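Local coordinates for protein putative methyltransferase from antibiotic biosynthesis pathway (Anabaena variabilis ATCC 29413, PDB 3EGE) that probably transfers a methyl group from S-adenosylmethionine to a substrate that is not established, at residues S13-P18 with A202-G207; H109-F114 with I162-E167. All coordinates share one frame; numbering follows the deposited sequence.

Contact 1 of 2, residues S13-P18 with A202-G207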
# COMPACT_ATOMS: atom_id res chain seq x y z
N SER A 13 -9.50 6.43 6.03
CA SER A 13 -9.13 5.52 7.15
C SER A 13 -10.36 5.19 8.02
O SER A 13 -10.32 5.27 9.26
CB SER A 13 -7.94 6.12 7.96
OG SER A 13 -7.21 5.14 8.73
N GLN A 14 -11.47 4.89 7.34
CA GLN A 14 -12.74 4.42 7.93
C GLN A 14 -12.84 2.92 7.58
O GLN A 14 -13.18 2.10 8.43
CB GLN A 14 -13.94 5.18 7.35
CG GLN A 14 -15.31 4.75 7.89
CD GLN A 14 -16.45 5.23 7.00
OE1 GLN A 14 -16.87 6.39 7.07
NE2 GLN A 14 -16.97 4.32 6.17
N THR A 15 -12.62 2.61 6.29
CA THR A 15 -12.48 1.25 5.78
C THR A 15 -10.99 0.86 5.59
O THR A 15 -10.69 -0.32 5.40
CB THR A 15 -13.27 1.03 4.46
OG1 THR A 15 -12.76 1.88 3.43
CG2 THR A 15 -14.76 1.31 4.67
N ARG A 16 -10.06 1.83 5.64
CA ARG A 16 -8.60 1.61 5.51
C ARG A 16 -7.96 1.62 6.90
O ARG A 16 -7.05 2.38 7.20
CB ARG A 16 -7.98 2.68 4.61
CG ARG A 16 -8.60 2.77 3.21
CD ARG A 16 -8.35 1.52 2.40
NE ARG A 16 -6.93 1.31 2.13
CZ ARG A 16 -6.22 1.96 1.20
NH1 ARG A 16 -6.77 2.85 0.41
NH2 ARG A 16 -4.94 1.68 1.05
N VAL A 17 -8.45 0.72 7.74
CA VAL A 17 -8.02 0.59 9.13
C VAL A 17 -6.73 -0.25 9.06
O VAL A 17 -6.77 -1.38 8.55
CB VAL A 17 -9.14 -0.10 9.96
CG1 VAL A 17 -8.73 -0.25 11.42
CG2 VAL A 17 -10.53 0.66 9.77
N PRO A 18 -5.58 0.30 9.52
CA PRO A 18 -4.31 -0.46 9.37
C PRO A 18 -4.38 -1.84 10.02
O PRO A 18 -4.92 -1.98 11.11
CB PRO A 18 -3.26 0.44 10.06
CG PRO A 18 -3.84 1.79 10.07
CD PRO A 18 -5.34 1.60 10.18
N ALA A 202 -20.83 1.49 -0.94
CA ALA A 202 -20.30 2.81 -1.31
C ALA A 202 -19.10 3.25 -0.48
O ALA A 202 -18.15 3.80 -1.02
CB ALA A 202 -21.42 3.87 -1.22
N GLU A 203 -19.13 2.99 0.82
CA GLU A 203 -18.02 3.34 1.72
C GLU A 203 -16.76 2.54 1.48
O GLU A 203 -15.66 3.06 1.70
CB GLU A 203 -18.38 3.30 3.23
CG GLU A 203 -18.89 1.98 3.84
CD GLU A 203 -20.40 1.73 3.66
OE1 GLU A 203 -20.99 2.07 2.58
OE2 GLU A 203 -20.99 1.17 4.61
N VAL A 204 -16.91 1.28 1.06
CA VAL A 204 -15.74 0.45 0.74
C VAL A 204 -15.10 1.02 -0.52
O VAL A 204 -13.88 1.22 -0.56
CB VAL A 204 -16.10 -1.06 0.63
CG1 VAL A 204 -14.89 -1.90 0.17
CG2 VAL A 204 -16.64 -1.57 1.99
N ARG A 205 -15.93 1.31 -1.53
CA ARG A 205 -15.44 1.94 -2.77
C ARG A 205 -14.83 3.33 -2.56
O ARG A 205 -13.86 3.68 -3.23
CB ARG A 205 -16.53 1.94 -3.83
CG ARG A 205 -16.73 0.55 -4.36
CD ARG A 205 -17.85 0.39 -5.38
NE ARG A 205 -19.18 0.42 -4.76
CZ ARG A 205 -20.07 1.41 -4.83
NH1 ARG A 205 -19.80 2.57 -5.41
NH2 ARG A 205 -21.23 1.26 -4.22
N ALA A 206 -15.37 4.08 -1.60
CA ALA A 206 -14.86 5.40 -1.16
C ALA A 206 -13.41 5.35 -0.66
O ALA A 206 -12.65 6.31 -0.88
CB ALA A 206 -15.76 5.98 -0.08
N GLY A 207 -13.02 4.25 -0.02
CA GLY A 207 -11.65 4.06 0.44
C GLY A 207 -10.67 3.54 -0.61
O GLY A 207 -9.51 3.31 -0.28
O HOH W 1 -11.94 0.69 1.42
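With chi1 of Thr15 at 63°, OG1 sits between the backbone N and the carbonyl carbon, and both branches of the side chain face residues 202-207. Arg16 starts with CG anti to its own carbonyl carbon, then bends at chi2 and chi3. The bends turn the end of the chain toward Gly207, with NH1 nearest its oxygen. Arg16 NH1 donates to Gly207 O over 2.9 Å, with an N-H...O angle of 152°. The donor lies nearly along the C=O axis, and the oxygen is tilted slightly from the guanidinium plane. Arg16 CD also packs against Gly207 O at 3.4 Å. Arg16 NE forms a salt bridge with Asp186 OD1, which probably helps hold the group in this pose.

Thr15 CG2 rests 3.6 Å from Glu203 O, over the backbone of helix 202-206. Thr15 OG1 donates to a water in a rather short bond, and the water donates to Val204 O at 2.8 Å. Farther out, Gln14 NE2 lies 3.4 Å from Glu203 CB. This is a packing contact of the amide nitrogen with the carbon chain, and the amide and carboxylate planes are 80° apart.

The contact joins the loop before helix 20-30 to the helical region after strand 172-181. The Arg16 side chain lies near Gly42, Gly44 and Gly47 without touching them, a pattern consistent with the cofactor-binding loop of Rossmann-like methyltransferases. The two polar links end on main-chain oxygens, Val204 O in the helix and Gly207 O just beyond it, so they do not rely on side chains of 202-207.

Contact 2 of 2, residues H109-F114 with I162-E167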
# COMPACT_ATOMS: atom_id res chain seq x y z
N HIS A 109 8.66 11.26 -9.78
CA HIS A 109 10.09 11.00 -10.14
C HIS A 109 10.60 9.99 -9.14
O HIS A 109 11.15 10.35 -8.11
CB HIS A 109 10.87 12.32 -10.16
CG HIS A 109 10.31 13.33 -11.11
ND1 HIS A 109 10.42 13.20 -12.48
CD2 HIS A 109 9.62 14.47 -10.89
CE1 HIS A 109 9.83 14.23 -13.06
NE2 HIS A 109 9.34 15.02 -12.12
N LEU A 110 10.35 8.72 -9.44
CA LEU A 110 10.65 7.58 -8.54
C LEU A 110 12.13 7.44 -8.17
O LEU A 110 12.44 7.14 -7.03
CB LEU A 110 10.12 6.26 -9.12
CG LEU A 110 10.08 5.00 -8.23
CD1 LEU A 110 9.29 5.24 -6.94
CD2 LEU A 110 9.51 3.81 -9.01
N GLU A 111 13.01 7.69 -9.14
CA GLU A 111 14.45 7.59 -8.95
C GLU A 111 14.94 8.61 -7.93
O GLU A 111 15.58 8.25 -6.95
CB GLU A 111 15.16 7.70 -10.30
CG GLU A 111 16.68 7.52 -10.21
CD GLU A 111 17.28 6.66 -11.33
OE1 GLU A 111 16.65 6.51 -12.40
OE2 GLU A 111 18.40 6.12 -11.12
N LYS A 112 14.60 9.88 -8.14
CA LYS A 112 14.94 10.95 -7.20
C LYS A 112 14.34 10.70 -5.79
O LYS A 112 14.99 11.00 -4.78
CB LYS A 112 14.50 12.32 -7.78
CG LYS A 112 14.83 13.55 -6.91
CD LYS A 112 16.34 13.85 -6.82
CE LYS A 112 16.65 14.79 -5.66
NZ LYS A 112 15.77 16.01 -5.64
N SER A 113 13.11 10.16 -5.73
CA SER A 113 12.48 9.78 -4.44
C SER A 113 13.29 8.71 -3.70
O SER A 113 13.49 8.78 -2.47
CB SER A 113 11.04 9.32 -4.63
OG SER A 113 10.27 10.36 -5.21
N PHE A 114 13.81 7.75 -4.47
CA PHE A 114 14.69 6.72 -3.92
C PHE A 114 16.00 7.31 -3.40
O PHE A 114 16.40 7.00 -2.28
CB PHE A 114 14.95 5.60 -4.92
CG PHE A 114 13.78 4.67 -5.15
CD1 PHE A 114 12.67 4.57 -4.26
CD2 PHE A 114 13.86 3.76 -6.19
CE1 PHE A 114 11.66 3.64 -4.49
CE2 PHE A 114 12.87 2.82 -6.41
CZ PHE A 114 11.77 2.75 -5.56
N ILE A 162 12.96 -2.92 -8.19
CA ILE A 162 14.12 -3.44 -7.45
C ILE A 162 15.41 -2.80 -7.97
O ILE A 162 16.21 -2.32 -7.19
CB ILE A 162 14.22 -4.99 -7.55
CG1 ILE A 162 13.09 -5.65 -6.74
CG2 ILE A 162 15.60 -5.50 -6.99
CD1 ILE A 162 12.90 -7.16 -7.04
N ASN A 163 15.58 -2.83 -9.30
CA ASN A 163 16.74 -2.23 -9.95
C ASN A 163 16.92 -0.71 -9.64
O ASN A 163 18.01 -0.30 -9.33
CB ASN A 163 16.67 -2.50 -11.47
CG ASN A 163 17.88 -1.98 -12.23
OD1 ASN A 163 19.00 -1.90 -11.71
ND2 ASN A 163 17.66 -1.64 -13.50
N LEU A 164 15.84 0.09 -9.72
CA LEU A 164 15.92 1.54 -9.46
C LEU A 164 16.31 1.83 -8.02
O LEU A 164 17.08 2.75 -7.75
CB LEU A 164 14.62 2.29 -9.80
CG LEU A 164 14.21 2.49 -11.27
CD1 LEU A 164 12.88 3.22 -11.30
CD2 LEU A 164 15.24 3.27 -12.08
N LEU A 165 15.79 1.03 -7.09
CA LEU A 165 16.11 1.17 -5.68
C LEU A 165 17.57 0.80 -5.47
O LEU A 165 18.33 1.59 -4.90
CB LEU A 165 15.19 0.30 -4.81
CG LEU A 165 15.27 0.49 -3.28
CD1 LEU A 165 15.03 1.96 -2.90
CD2 LEU A 165 14.27 -0.45 -2.56
N GLN A 166 17.93 -0.37 -5.97
CA GLN A 166 19.28 -0.92 -5.85
C GLN A 166 20.37 0.00 -6.42
O GLN A 166 21.38 0.20 -5.78
CB GLN A 166 19.32 -2.33 -6.44
CG GLN A 166 20.50 -3.16 -6.02
CD GLN A 166 20.20 -4.66 -6.15
OE1 GLN A 166 20.53 -5.43 -5.23
NE2 GLN A 166 19.55 -5.08 -7.28
N GLU A 167 20.11 0.59 -7.59
CA GLU A 167 21.01 1.58 -8.22
C GLU A 167 21.22 2.87 -7.40
O GLU A 167 22.30 3.44 -7.45
CB GLU A 167 20.47 2.03 -9.58
CG GLU A 167 20.67 1.06 -10.70
CD GLU A 167 19.89 1.42 -11.97
OE1 GLU A 167 18.96 2.27 -11.93
OE2 GLU A 167 20.20 0.82 -13.02
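Phe114 has Leu165 over one ring face and Leu110, its neighbour one helical turn earlier, over the opposite face. Leu165 CD1 makes a CH-pi contact 3.8 Å from the centroid of the Phe114 ring, nearly on the ring normal. Leu110 CG lies toward the rim. Phe114 CD2 and CE2 meet the backbone at Leu165, with Phe114 CD2 3.5 Å from Leu165 CA. Leu164 CB packs against Phe114 CE2 at 3.9 Å.

Helix 110-120 is the connection between parallel strands 97-101 and 126-131 of the Rossmann-like methyltransferase fold. Helix 158-169 precedes strand 172-181. The two short helical segments cross at -42°, with axes 9.2 Å apart. Phe114 and Leu165 both also touch Leu128, which places this packing against strand 126-131.

Leu164 continues the apolar contact, its CD1 lying 4.1 Å from Leu110 CD2. The other methyl, Leu164 CD2, is 3.5 Å from Glu111 OE1. The carboxylate planes of Glu111 and Glu167 are 16° apart, with Glu111 OE2 4.0 Å from Glu167 OE1. Glu111 OE2 accepts a hydrogen bond from Asn168 ND2, which probably eases the repulsion between the like charges.

In the fold
The modelled chain starts at Ser13, in the loop that forms one side of contact 1. It then runs through helix 20-30 and the first four parallel strands of the sheet to helix 110-120, where contact 2 opens. After strand 126-131 the chain passes through helix 146-153 to helix 158-169, and contact 2 closes a loop of 47 residues. Strand 172-181 follows. Residues 202-207 then close the much longer loop of contact 1, which encloses contact 2 completely. Contact 1 ties the N-terminal loop to the later helical region. Contact 2 joins two helices packed on the sheet. The centres of the two contacts are about 30 Å apart, on opposite sides of the chain's centre.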